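Local coordinates for protein tRNA (guanine(26)-N(2))-dimethyltransferase (Pyrococcus horikoshii, PDB 2DUL) that probably transfers two methyl groups from S-adenosyl-L-methionine to the exocyclic N2 of guanine 26 in a number of tRNAs, at residues P186-L191 with G328-I333; G196-V201 with E315-L320; G248-D253 with F259-G264; E339-A344 with E369-T374; T355-S358 with I362-S365. One frame throughout, in Å; residues are numbered along the deposited sequence.

Contact 1: P186-L191 with G328-I333; sequences PLRGEL and GRRLKI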
# COMPACT_ATOMS: atom_id res chain seq x y z
N PRO A 186 12.62 -3.80 -12.63
CA PRO A 186 12.40 -2.44 -12.14
C PRO A 186 13.02 -1.32 -12.98
O PRO A 186 13.97 -1.55 -13.73
CB PRO A 186 12.99 -2.49 -10.73
CG PRO A 186 14.20 -3.34 -10.95
CD PRO A 186 13.69 -4.46 -11.86
N LEU A 187 12.46 -0.13 -12.85
CA LEU A 187 12.94 1.05 -13.56
C LEU A 187 13.44 2.07 -12.55
O LEU A 187 12.67 2.56 -11.72
CB LEU A 187 11.83 1.67 -14.40
CG LEU A 187 12.17 3.03 -15.03
CD1 LEU A 187 13.36 2.89 -15.96
CD2 LEU A 187 10.96 3.57 -15.78
N ARG A 188 14.73 2.39 -12.59
CA ARG A 188 15.25 3.38 -11.66
C ARG A 188 15.06 4.79 -12.20
O ARG A 188 14.70 4.98 -13.36
CB ARG A 188 16.73 3.10 -11.35
CG ARG A 188 17.58 2.65 -12.53
CD ARG A 188 17.98 3.80 -13.44
NE ARG A 188 17.06 3.98 -14.55
CZ ARG A 188 17.14 4.99 -15.42
NH1 ARG A 188 16.26 5.08 -16.41
NH2 ARG A 188 18.09 5.90 -15.30
N GLY A 189 15.29 5.79 -11.35
CA GLY A 189 15.12 7.16 -11.79
C GLY A 189 13.90 7.84 -11.20
O GLY A 189 13.32 7.37 -10.22
N GLU A 190 13.51 8.96 -11.80
CA GLU A 190 12.38 9.75 -11.34
C GLU A 190 11.03 9.04 -11.23
O GLU A 190 10.18 9.45 -10.45
CB GLU A 190 12.21 10.99 -12.23
CG GLU A 190 12.00 10.67 -13.70
CD GLU A 190 13.27 10.76 -14.52
OE1 GLU A 190 14.32 10.26 -14.07
OE2 GLU A 190 13.21 11.33 -15.64
N LEU A 191 10.83 7.99 -12.01
CA LEU A 191 9.56 7.28 -11.98
C LEU A 191 9.53 6.06 -11.06
O LEU A 191 8.48 5.45 -10.87
CB LEU A 191 9.19 6.83 -13.40
CG LEU A 191 8.49 7.81 -14.35
CD1 LEU A 191 9.02 9.22 -14.16
CD2 LEU A 191 8.66 7.34 -15.78
N GLY A 328 14.43 18.09 -17.46
CA GLY A 328 15.28 19.22 -17.76
C GLY A 328 16.73 18.77 -17.87
O GLY A 328 17.45 19.20 -18.78
N ARG A 329 17.16 17.91 -16.95
CA ARG A 329 18.54 17.42 -16.98
C ARG A 329 18.80 16.48 -18.16
O ARG A 329 19.87 16.53 -18.77
CB ARG A 329 18.88 16.69 -15.67
CG ARG A 329 18.81 17.57 -14.43
CD ARG A 329 19.29 16.84 -13.18
NE ARG A 329 20.72 16.54 -13.20
CZ ARG A 329 21.25 15.45 -13.73
NH1 ARG A 329 20.47 14.53 -14.29
NH2 ARG A 329 22.57 15.27 -13.72
N ARG A 330 17.83 15.64 -18.48
CA ARG A 330 17.98 14.70 -19.59
C ARG A 330 18.06 15.42 -20.94
O ARG A 330 18.93 15.13 -21.76
CB ARG A 330 16.82 13.69 -19.61
CG ARG A 330 16.80 12.74 -18.42
CD ARG A 330 15.67 11.71 -18.53
NE ARG A 330 15.58 10.87 -17.33
CZ ARG A 330 16.44 9.90 -17.02
NH1 ARG A 330 17.47 9.63 -17.82
NH2 ARG A 330 16.28 9.21 -15.90
N LEU A 331 17.15 16.36 -21.16
CA LEU A 331 17.12 17.12 -22.41
C LEU A 331 18.13 18.26 -22.44
O LEU A 331 18.46 18.78 -23.50
CB LEU A 331 15.71 17.69 -22.65
CG LEU A 331 14.59 16.67 -22.91
CD1 LEU A 331 13.26 17.40 -23.01
CD2 LEU A 331 14.88 15.91 -24.20
N LYS A 332 18.63 18.64 -21.26
CA LYS A 332 19.59 19.73 -21.14
C LYS A 332 18.90 21.04 -21.51
O LYS A 332 19.38 21.80 -22.36
CB LYS A 332 20.79 19.51 -22.07
CG LYS A 332 21.57 18.24 -21.77
CD LYS A 332 22.15 18.26 -20.37
CE LYS A 332 22.90 16.97 -20.07
NZ LYS A 332 24.02 16.76 -21.04
N ILE A 333 17.77 21.30 -20.86
CA ILE A 333 17.03 22.53 -21.11
C ILE A 333 16.63 23.15 -19.78
O ILE A 333 16.64 22.48 -18.74
CB ILE A 333 15.75 22.28 -21.93
CG1 ILE A 333 14.83 21.30 -21.19
CG2 ILE A 333 16.10 21.74 -23.31
CD1 ILE A 333 13.48 21.08 -21.86
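R330 and E190 form a side-on arginine–glutamate salt bridge between the loop leading into helix 192-209 and the last turn of helix 324-331. That helix belongs to a C-terminal unit whose order of helices and strands is consistent with a winged helix. From CB of R330 the chain leaves with CG anti to the carbonyl carbon (chi1 -67°) and stays extended through CG and CD to NE; the arginine and the glutamate together span the 11.1 Å between the CA atoms of E190 and R330. CD is the first atom to approach the loop, 3.8 Å from E190 OE2. The next atom, NE, donates to E190 OE2 over 2.9 Å. This bond is almost straight, at 174°, and uses the syn lone pair of the oxygen. Beyond CZ, NH2 of R330 donates to E190 OE1, also over 2.9 Å and from the syn side, although it stands somewhat out of the carboxylate plane. The two flat groups are nearly coplanar, 23° apart, so the paired bonds restrain rotation of both. E190 meets this edge with a chain bent at chi2. The remaining nitrogen, NH1 of R330, is bonded to the carbonyl oxygen of D254, whose carboxylate forms a salt bridge with NH1 of R188. D254 thus links the two arginines, whose guanidinium planes are turned steeply against each other. Their closest approach places R188 NH2 3.8 Å from R330 NH2, near the plane of the R330 guanidinium and at its edge.

Contact 2: G196-V201 with E315-L320; sequences GTRILV and ELDIPL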
# COMPACT_ATOMS: atom_id res chain seq x y z
N GLY A 196 7.63 1.12 -8.80
CA GLY A 196 7.73 0.17 -7.71
C GLY A 196 6.35 -0.12 -7.13
O GLY A 196 6.04 -1.27 -6.78
N THR A 197 5.53 0.91 -7.04
CA THR A 197 4.18 0.77 -6.51
C THR A 197 3.34 -0.09 -7.46
O THR A 197 2.57 -0.95 -7.02
CB THR A 197 3.50 2.15 -6.31
OG1 THR A 197 4.21 2.90 -5.32
CG2 THR A 197 2.06 1.98 -5.85
N ARG A 198 3.50 0.13 -8.76
CA ARG A 198 2.76 -0.65 -9.75
C ARG A 198 3.28 -2.08 -9.84
O ARG A 198 2.53 -2.99 -10.18
CB ARG A 198 2.82 0.03 -11.12
CG ARG A 198 1.94 1.26 -11.19
CD ARG A 198 2.03 2.00 -12.51
NE ARG A 198 1.20 3.20 -12.47
CZ ARG A 198 -0.12 3.21 -12.62
NH1 ARG A 198 -0.78 4.36 -12.54
NH2 ARG A 198 -0.78 2.08 -12.87
N ILE A 199 4.56 -2.28 -9.52
CA ILE A 199 5.14 -3.62 -9.52
C ILE A 199 4.50 -4.40 -8.36
O ILE A 199 4.13 -5.56 -8.50
CB ILE A 199 6.68 -3.60 -9.34
CG1 ILE A 199 7.35 -3.18 -10.65
CG2 ILE A 199 7.19 -5.00 -8.95
CD1 ILE A 199 8.85 -2.91 -10.53
N LEU A 200 4.36 -3.74 -7.21
CA LEU A 200 3.76 -4.37 -6.04
C LEU A 200 2.31 -4.78 -6.34
O LEU A 200 1.90 -5.91 -6.05
CB LEU A 200 3.75 -3.41 -4.85
CG LEU A 200 3.91 -3.96 -3.43
CD1 LEU A 200 3.33 -2.95 -2.45
CD2 LEU A 200 3.23 -5.30 -3.28
N VAL A 201 1.53 -3.87 -6.90
CA VAL A 201 0.14 -4.19 -7.22
C VAL A 201 0.11 -5.33 -8.23
O VAL A 201 -0.68 -6.27 -8.10
CB VAL A 201 -0.60 -2.98 -7.82
CG1 VAL A 201 -2.02 -3.38 -8.23
CG2 VAL A 201 -0.65 -1.84 -6.78
N GLU A 315 -5.05 14.00 -6.90
CA GLU A 315 -4.09 13.52 -7.89
C GLU A 315 -4.78 12.80 -9.05
O GLU A 315 -5.66 11.96 -8.85
CB GLU A 315 -3.09 12.57 -7.22
CG GLU A 315 -1.90 12.19 -8.08
CD GLU A 315 -0.84 11.45 -7.28
OE1 GLU A 315 -0.60 11.83 -6.12
OE2 GLU A 315 -0.25 10.49 -7.82
N LEU A 316 -4.38 13.14 -10.27
CA LEU A 316 -4.94 12.51 -11.46
C LEU A 316 -4.48 11.05 -11.43
O LEU A 316 -3.30 10.77 -11.22
CB LEU A 316 -4.40 13.21 -12.71
CG LEU A 316 -4.83 12.68 -14.07
CD1 LEU A 316 -6.35 12.82 -14.22
CD2 LEU A 316 -4.09 13.45 -15.18
N ASP A 317 -5.41 10.12 -11.64
CA ASP A 317 -5.05 8.71 -11.64
C ASP A 317 -4.82 8.28 -13.08
O ASP A 317 -5.76 7.97 -13.81
CB ASP A 317 -6.15 7.86 -11.00
CG ASP A 317 -5.69 6.45 -10.65
OD1 ASP A 317 -4.52 6.10 -10.94
OD2 ASP A 317 -6.49 5.68 -10.08
N ILE A 318 -3.55 8.28 -13.47
CA ILE A 318 -3.16 7.92 -14.82
C ILE A 318 -1.77 7.31 -14.71
O ILE A 318 -1.02 7.64 -13.79
CB ILE A 318 -3.14 9.17 -15.72
CG1 ILE A 318 -2.82 8.80 -17.17
CG2 ILE A 318 -2.14 10.18 -15.17
CD1 ILE A 318 -3.05 9.94 -18.15
N PRO A 319 -1.40 6.40 -15.63
CA PRO A 319 -0.07 5.79 -15.53
C PRO A 319 1.11 6.75 -15.71
O PRO A 319 1.23 7.44 -16.73
CB PRO A 319 -0.10 4.71 -16.61
CG PRO A 319 -1.55 4.33 -16.67
CD PRO A 319 -2.24 5.68 -16.60
N LEU A 320 1.97 6.78 -14.70
CA LEU A 320 3.18 7.58 -14.70
C LEU A 320 3.01 9.11 -14.72
O LEU A 320 1.91 9.64 -14.55
CB LEU A 320 4.09 7.12 -15.85
CG LEU A 320 4.30 5.59 -15.86
CD1 LEU A 320 5.27 5.19 -16.97
CD2 LEU A 320 4.83 5.14 -14.49
O HOH W 1 -3.61 4.70 -13.30
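The loop joining helix 302-314 to strand 322-323 is met by one long side chain of helix 192-209, that of R198, whose guanidinium lies against P319. With CG anti to the carbonyl carbon (chi1 -74°) and the chain extended to NE, R198 carries its tip clear of the helix. CA of P319 sits over one face of the group, 3.4 Å from R198 NH1. P319 CB lies over the same face, off centre, 4.1 Å from R198 NH1. At the guanidinium edge and in its plane, a water accepts from R198 NH1 at 2.9 Å. The same water donates to D317 OD1, again over 2.9 Å, and bridges charges whose atoms R198 NH1 and D317 OD1 remain 4.4 Å apart. The loop enters strand 322-323 of a C-terminal unit that resembles a winged helix, whereas helix 192-209 packs on strands 213-223 and 226-235 of the large methyltransferase sheet, so the contact joins these two parts of the fold. E194 of the same helix forms a salt bridge with NE, while NH2 donates to the carbonyl oxygens of W277 and G279. OE2 of E194 also accepts from L320 N, and D317 OD2 from L281 N.

Contact 3: G248-D253 with F259-G264; sequences GYIYFD and FELEQG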
# COMPACT_ATOMS: atom_id res chain seq x y z
N GLY A 248 0.86 -4.74 -17.71
CA GLY A 248 1.53 -4.25 -18.89
C GLY A 248 2.98 -3.94 -18.62
O GLY A 248 3.52 -4.34 -17.58
N TYR A 249 3.62 -3.24 -19.55
CA TYR A 249 5.03 -2.90 -19.42
C TYR A 249 5.28 -1.44 -19.76
O TYR A 249 4.46 -0.79 -20.40
CB TYR A 249 5.87 -3.80 -20.34
CG TYR A 249 5.74 -5.26 -19.98
CD1 TYR A 249 4.61 -6.00 -20.35
CD2 TYR A 249 6.69 -5.88 -19.18
CE1 TYR A 249 4.43 -7.31 -19.92
CE2 TYR A 249 6.53 -7.19 -18.74
CZ TYR A 249 5.39 -7.90 -19.11
OH TYR A 249 5.21 -9.17 -18.65
N ILE A 250 6.43 -0.94 -19.31
CA ILE A 250 6.81 0.44 -19.55
C ILE A 250 8.14 0.49 -20.30
O ILE A 250 9.04 -0.31 -20.04
CB ILE A 250 7.01 1.20 -18.22
CG1 ILE A 250 5.70 1.24 -17.44
CG2 ILE A 250 7.54 2.61 -18.50
CD1 ILE A 250 5.89 1.55 -15.96
N TYR A 251 8.23 1.42 -21.24
CA TYR A 251 9.45 1.64 -22.01
C TYR A 251 9.84 3.06 -21.64
O TYR A 251 8.99 3.95 -21.57
CB TYR A 251 9.15 1.51 -23.50
CG TYR A 251 8.76 0.09 -23.88
CD1 TYR A 251 9.74 -0.89 -24.07
CD2 TYR A 251 7.42 -0.27 -24.02
CE1 TYR A 251 9.39 -2.20 -24.39
CE2 TYR A 251 7.06 -1.58 -24.34
CZ TYR A 251 8.05 -2.54 -24.52
OH TYR A 251 7.72 -3.83 -24.83
N PHE A 252 11.13 3.26 -21.39
CA PHE A 252 11.61 4.57 -20.95
C PHE A 252 12.84 5.00 -21.73
O PHE A 252 13.80 4.24 -21.84
CB PHE A 252 11.92 4.49 -19.46
CG PHE A 252 12.31 5.81 -18.83
CD1 PHE A 252 11.33 6.75 -18.51
CD2 PHE A 252 13.64 6.08 -18.54
CE1 PHE A 252 11.69 7.95 -17.90
CE2 PHE A 252 14.00 7.28 -17.92
CZ PHE A 252 13.02 8.22 -17.60
N ASP A 253 12.82 6.21 -22.27
CA ASP A 253 13.95 6.73 -23.03
C ASP A 253 14.83 7.54 -22.08
O ASP A 253 14.43 8.62 -21.64
CB ASP A 253 13.48 7.63 -24.17
CG ASP A 253 14.58 7.96 -25.16
OD1 ASP A 253 15.77 8.05 -24.75
OD2 ASP A 253 14.27 8.15 -26.35
N PHE A 259 8.09 8.21 -21.84
CA PHE A 259 7.73 6.83 -21.55
C PHE A 259 6.68 6.35 -22.53
O PHE A 259 5.97 7.15 -23.14
CB PHE A 259 7.23 6.69 -20.10
CG PHE A 259 5.94 7.43 -19.80
CD1 PHE A 259 4.72 6.96 -20.27
CD2 PHE A 259 5.96 8.60 -19.05
CE1 PHE A 259 3.53 7.64 -19.98
CE2 PHE A 259 4.78 9.29 -18.75
CZ PHE A 259 3.56 8.81 -19.22
N GLU A 260 6.59 5.03 -22.68
CA GLU A 260 5.61 4.41 -23.57
C GLU A 260 4.97 3.30 -22.75
O GLU A 260 5.62 2.70 -21.89
CB GLU A 260 6.28 3.79 -24.80
CG GLU A 260 7.28 4.69 -25.50
CD GLU A 260 7.96 4.00 -26.67
OE1 GLU A 260 8.04 2.75 -26.66
OE2 GLU A 260 8.43 4.71 -27.59
N LEU A 261 3.70 3.02 -23.01
CA LEU A 261 3.01 1.97 -22.27
C LEU A 261 2.59 0.85 -23.21
O LEU A 261 2.21 1.09 -24.35
CB LEU A 261 1.76 2.52 -21.59
CG LEU A 261 1.90 3.78 -20.73
CD1 LEU A 261 0.53 4.23 -20.27
CD2 LEU A 261 2.82 3.49 -19.54
N GLU A 262 2.68 -0.39 -22.74
CA GLU A 262 2.25 -1.52 -23.54
C GLU A 262 1.43 -2.45 -22.68
O GLU A 262 1.94 -3.07 -21.75
CB GLU A 262 3.43 -2.28 -24.14
CG GLU A 262 2.98 -3.54 -24.88
CD GLU A 262 4.09 -4.21 -25.67
OE1 GLU A 262 5.23 -4.29 -25.17
OE2 GLU A 262 3.80 -4.67 -26.79
N GLN A 263 0.14 -2.54 -22.98
CA GLN A 263 -0.74 -3.40 -22.21
C GLN A 263 -0.64 -4.80 -22.80
O GLN A 263 -0.74 -4.98 -24.01
CB GLN A 263 -2.18 -2.88 -22.27
CG GLN A 263 -3.00 -3.24 -21.04
CD GLN A 263 -4.28 -2.42 -20.93
OE1 GLN A 263 -4.25 -1.19 -21.07
NE2 GLN A 263 -5.40 -3.09 -20.68
N GLY A 264 -0.45 -5.78 -21.94
CA GLY A 264 -0.33 -7.15 -22.41
C GLY A 264 0.40 -7.97 -21.37
O GLY A 264 1.15 -7.42 -20.56
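The hydroxyl of Y251 has two partners: it donates to E262 OE1, with Y251 OH 2.6 Å from that oxygen, and it accepts from the backbone N of R269. OE1 is approached nearly along its C–O axis, while the carboxylate plane stands 52° from the ring. Lower down, E262 CB lies in the ring plane at its edge, 3.7 Å from Y251 CE2, so the glutamate chain passes the ring edge at a slant. E260 OE1 approaches the base of the same side chain, 3.6 Å from Y251 CB, and forms a salt bridge with R269, which also makes a cation-pi contact with Y251. These residues line one face of a beta hairpin in which strand 247-252, central in a three-stranded antiparallel sheet, pairs with the outer strand 259-263. Y249 with E262 and Y251 with E260 are the hydrogen-bonded pairs; the bond from Y249 N to E262 O is 2.8 Å. On the other face, I250 CG1 touches L261 CD2 at 4.2 Å. F259 has its CG between the backbone N and the carbonyl carbon (chi1 64°), which takes its ring away from strand 247-252. Its CB remains behind to meet the edge of the F252 ring, F259 CB lying 4.4 Å from F252 CD1.

Contact 4: E339-A344 with E369-T374; sequences EEIISA and EVFIET
I341 and A344 of helix 338-347 meet F371 and T374 of helix 368-375, a helix pair in the winged-helix-like C-terminal unit. By its place in the chain, helix 338-347 would correspond to the third helix of that fold, and helix 368-375 follows its last strand. Their segment axes come within 10.4 Å, at 126° between directions. The meeting is apolar. I341 and F371 cross at about a right angle, and the branch methyl does the touching, with I341 CG2 3.9 Å from F371 CE1. F371 has CG anti to its own N (chi1 -176°), which brings the ring to this methyl; I362 packs on both residues, and the ring of Y322 meets that of F371. One turn along each helix, methyl meets methyl, A344 CB lying 3.6 Å from T374 CG2. The same T374 methyl also rests 4.2 Å from I341 CG2. A hydrogen bond within helix 368-375 helps set the rotation of T374: its OG1 is turned back to its own helix, and CG2 faces the neighbour. Q348 NE2 also bonds this hydroxyl. T374 OG1 donates to V370 O over 2.8 Å, from the face of that carbonyl opposite to the one reached by T374 N.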
# COMPACT_ATOMS: atom_id res chain seq x y z
N GLU A 339 4.17 24.85 -10.56
CA GLU A 339 2.88 25.52 -10.48
C GLU A 339 2.53 26.21 -11.80
O GLU A 339 1.38 26.17 -12.24
CB GLU A 339 2.87 26.57 -9.36
CG GLU A 339 1.50 27.18 -9.12
CD GLU A 339 1.53 28.37 -8.18
OE1 GLU A 339 2.07 28.24 -7.06
OE2 GLU A 339 1.01 29.44 -8.57
N GLU A 340 3.52 26.82 -12.43
CA GLU A 340 3.32 27.52 -13.70
C GLU A 340 2.97 26.55 -14.82
O GLU A 340 2.11 26.83 -15.66
CB GLU A 340 4.59 28.30 -14.08
CG GLU A 340 4.96 29.39 -13.09
CD GLU A 340 6.34 29.99 -13.34
OE1 GLU A 340 6.68 30.99 -12.68
OE2 GLU A 340 7.09 29.46 -14.19
N ILE A 341 3.63 25.40 -14.83
CA ILE A 341 3.40 24.39 -15.85
C ILE A 341 2.00 23.81 -15.74
O ILE A 341 1.32 23.63 -16.76
CB ILE A 341 4.45 23.26 -15.74
CG1 ILE A 341 5.85 23.84 -15.95
CG2 ILE A 341 4.17 22.18 -16.77
CD1 ILE A 341 6.98 22.89 -15.60
N ILE A 342 1.57 23.50 -14.53
CA ILE A 342 0.24 22.94 -14.33
C ILE A 342 -0.81 23.94 -14.82
O ILE A 342 -1.75 23.56 -15.52
CB ILE A 342 -0.02 22.61 -12.84
CG1 ILE A 342 0.88 21.45 -12.40
CG2 ILE A 342 -1.49 22.24 -12.63
CD1 ILE A 342 0.72 21.04 -10.95
N SER A 343 -0.64 25.20 -14.45
CA SER A 343 -1.58 26.24 -14.87
C SER A 343 -1.62 26.33 -16.39
O SER A 343 -2.70 26.41 -16.99
CB SER A 343 -1.19 27.60 -14.28
OG SER A 343 -1.33 27.59 -12.87
N ALA A 344 -0.44 26.32 -17.01
CA ALA A 344 -0.35 26.40 -18.47
C ALA A 344 -1.03 25.21 -19.15
O ALA A 344 -1.72 25.38 -20.15
CB ALA A 344 1.12 26.48 -18.88
N GLU A 369 5.36 15.56 -26.03
CA GLU A 369 5.81 16.72 -26.79
C GLU A 369 5.12 18.01 -26.37
O GLU A 369 5.74 19.07 -26.37
CB GLU A 369 5.60 16.50 -28.29
CG GLU A 369 6.43 15.35 -28.87
CD GLU A 369 7.93 15.50 -28.63
OE1 GLU A 369 8.43 16.64 -28.52
OE2 GLU A 369 8.61 14.45 -28.58
N VAL A 370 3.84 17.92 -26.01
CA VAL A 370 3.13 19.12 -25.57
C VAL A 370 3.68 19.54 -24.21
O VAL A 370 3.83 20.73 -23.94
CB VAL A 370 1.62 18.85 -25.43
CG1 VAL A 370 0.94 20.02 -24.72
CG2 VAL A 370 1.00 18.66 -26.81
N PHE A 371 4.00 18.57 -23.36
CA PHE A 371 4.55 18.87 -22.04
C PHE A 371 5.88 19.61 -22.19
O PHE A 371 6.10 20.62 -21.53
CB PHE A 371 4.78 17.58 -21.25
CG PHE A 371 5.26 17.81 -19.84
CD1 PHE A 371 4.37 18.18 -18.83
CD2 PHE A 371 6.61 17.68 -19.53
CE1 PHE A 371 4.82 18.41 -17.53
CE2 PHE A 371 7.08 17.92 -18.22
CZ PHE A 371 6.17 18.28 -17.22
N ILE A 372 6.75 19.09 -23.05
CA ILE A 372 8.07 19.68 -23.27
C ILE A 372 7.97 21.11 -23.78
O ILE A 372 8.70 22.00 -23.32
CB ILE A 372 8.89 18.85 -24.28
CG1 ILE A 372 9.11 17.44 -23.73
CG2 ILE A 372 10.23 19.52 -24.56
CD1 ILE A 372 9.74 17.40 -22.36
N GLU A 373 7.08 21.34 -24.73
CA GLU A 373 6.91 22.68 -25.27
C GLU A 373 6.41 23.61 -24.18
O GLU A 373 6.73 24.79 -24.17
CB GLU A 373 5.91 22.66 -26.44
CG GLU A 373 5.77 24.01 -27.14
CD GLU A 373 4.94 23.93 -28.42
OE1 GLU A 373 3.73 23.64 -28.33
OE2 GLU A 373 5.51 24.15 -29.51
N THR A 374 5.63 23.07 -23.25
CA THR A 374 5.08 23.86 -22.15
C THR A 374 6.09 24.16 -21.04
O THR A 374 6.03 25.23 -20.43
CB THR A 374 3.87 23.17 -21.52
OG1 THR A 374 2.88 22.92 -22.53
CG2 THR A 374 3.27 24.04 -20.43

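Contact 5: T355-S358 with I362-S365; sequences THFS and IKTS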
# COMPACT_ATOMS: atom_id res chain seq x y z
N THR A 355 1.77 15.23 -7.95
CA THR A 355 1.64 13.84 -7.53
C THR A 355 2.46 13.57 -6.28
O THR A 355 3.54 14.12 -6.10
CB THR A 355 2.11 12.85 -8.63
OG1 THR A 355 2.18 11.53 -8.07
CG2 THR A 355 3.49 13.25 -9.17
N HIS A 356 1.93 12.71 -5.41
CA HIS A 356 2.60 12.37 -4.16
C HIS A 356 3.86 11.54 -4.42
O HIS A 356 4.69 11.36 -3.53
CB HIS A 356 1.66 11.56 -3.27
CG HIS A 356 1.46 10.15 -3.72
ND1 HIS A 356 2.18 9.10 -3.20
CD2 HIS A 356 0.67 9.62 -4.69
CE1 HIS A 356 1.84 7.98 -3.82
NE2 HIS A 356 0.93 8.27 -4.73
N PHE A 357 4.02 11.03 -5.64
CA PHE A 357 5.18 10.21 -5.98
C PHE A 357 6.49 10.99 -6.07
O PHE A 357 7.57 10.43 -5.86
CB PHE A 357 4.95 9.47 -7.31
CG PHE A 357 3.98 8.32 -7.21
CD1 PHE A 357 4.24 7.24 -6.36
CD2 PHE A 357 2.83 8.29 -7.99
CE1 PHE A 357 3.36 6.16 -6.29
CE2 PHE A 357 1.94 7.21 -7.92
CZ PHE A 357 2.21 6.15 -7.07
N SER A 358 6.39 12.28 -6.37
CA SER A 358 7.57 13.13 -6.49
C SER A 358 7.17 14.60 -6.39
O SER A 358 6.12 15.00 -6.89
CB SER A 358 8.26 12.89 -7.84
OG SER A 358 9.28 13.85 -8.06
N ILE A 362 4.60 15.81 -12.49
CA ILE A 362 3.29 16.29 -12.90
C ILE A 362 2.56 15.21 -13.68
O ILE A 362 3.07 14.69 -14.68
CB ILE A 362 3.40 17.55 -13.80
CG1 ILE A 362 4.01 18.71 -13.01
CG2 ILE A 362 2.01 17.94 -14.31
CD1 ILE A 362 4.37 19.90 -13.88
N LYS A 363 1.37 14.86 -13.19
CA LYS A 363 0.53 13.87 -13.84
C LYS A 363 -0.27 14.69 -14.85
O LYS A 363 -0.82 15.73 -14.50
CB LYS A 363 -0.45 13.24 -12.84
CG LYS A 363 -0.32 11.72 -12.63
CD LYS A 363 0.71 11.39 -11.59
CE LYS A 363 0.53 9.97 -11.04
NZ LYS A 363 0.69 8.89 -12.06
N THR A 364 -0.34 14.23 -16.09
CA THR A 364 -1.09 14.98 -17.08
C THR A 364 -1.54 14.11 -18.24
O THR A 364 -0.91 13.11 -18.57
CB THR A 364 -0.26 16.15 -17.65
OG1 THR A 364 -1.06 16.88 -18.59
CG2 THR A 364 0.99 15.65 -18.34
N SER A 365 -2.65 14.51 -18.85
CA SER A 365 -3.20 13.80 -20.00
C SER A 365 -2.45 14.24 -21.26
O SER A 365 -2.53 13.58 -22.30
CB SER A 365 -4.69 14.12 -20.15
OG SER A 365 -4.90 15.52 -20.27
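T355 and K363 are brought together by two torsions, the first placing OG1 of T355 opposite the backbone N (chi1 170°) and the second an unusual, non-staggered chi1 of -119° in K363. A further bend at chi2 folds the lysine across the threonine at about a right angle. The methylenes do the touching: K363 CD lies 3.6 Å from T355 CB, and K363 CE is 3.7 Å from T355 OG1. CE also reaches the edge of the phenylalanine ring, near its plane, with K363 CE 4.2 Å from F357 CD2. T355 to S358 form a type I turn reinforced by an ST turn, in which F357 N donates to T355 OG1 over 3.1 Å at an angle of 169°. The turn leaves strand 352-355 and leads toward strand 361-364; the two strands and their connection would correspond to the wing of a winged helix. Within the turn H356 NE2 sits over the centre of the F357 ring, 3.3 Å above its plane. The polar ends are held by the neighbouring loop and helix. E315 clasps the turn with both carboxylate oxygens, OE2 bonded to T355 OG1 and OE1 to the backbone N of H356. The buried ammonium of K363 donates to the carbonyl oxygens of I318 and L320 and forms a salt bridge with E194 OE1.

From the N terminus, contact 1 opens at 186-191 and contact 2 soon after at 196-201. Contact 3, the hairpin 248-264, closes a short loop inside both; contact 2 then closes at 315-320 and contact 1 at 328-333, giving a strictly nested set. Contact 4 follows in series, from 339 to 374, and encloses contact 5, so no two loops cross. Contacts 1 and 2 tie helix 192-209 and its preceding loop to the winged-helix-like unit that contacts 4 and 5 hold together internally. Side chains bridge them: F252 of contact 3 packs against R188, E190 and R330 of contact 1, F259 against L320 of contact 2, and I362 of contact 5 against I341 and I342 of contact 4.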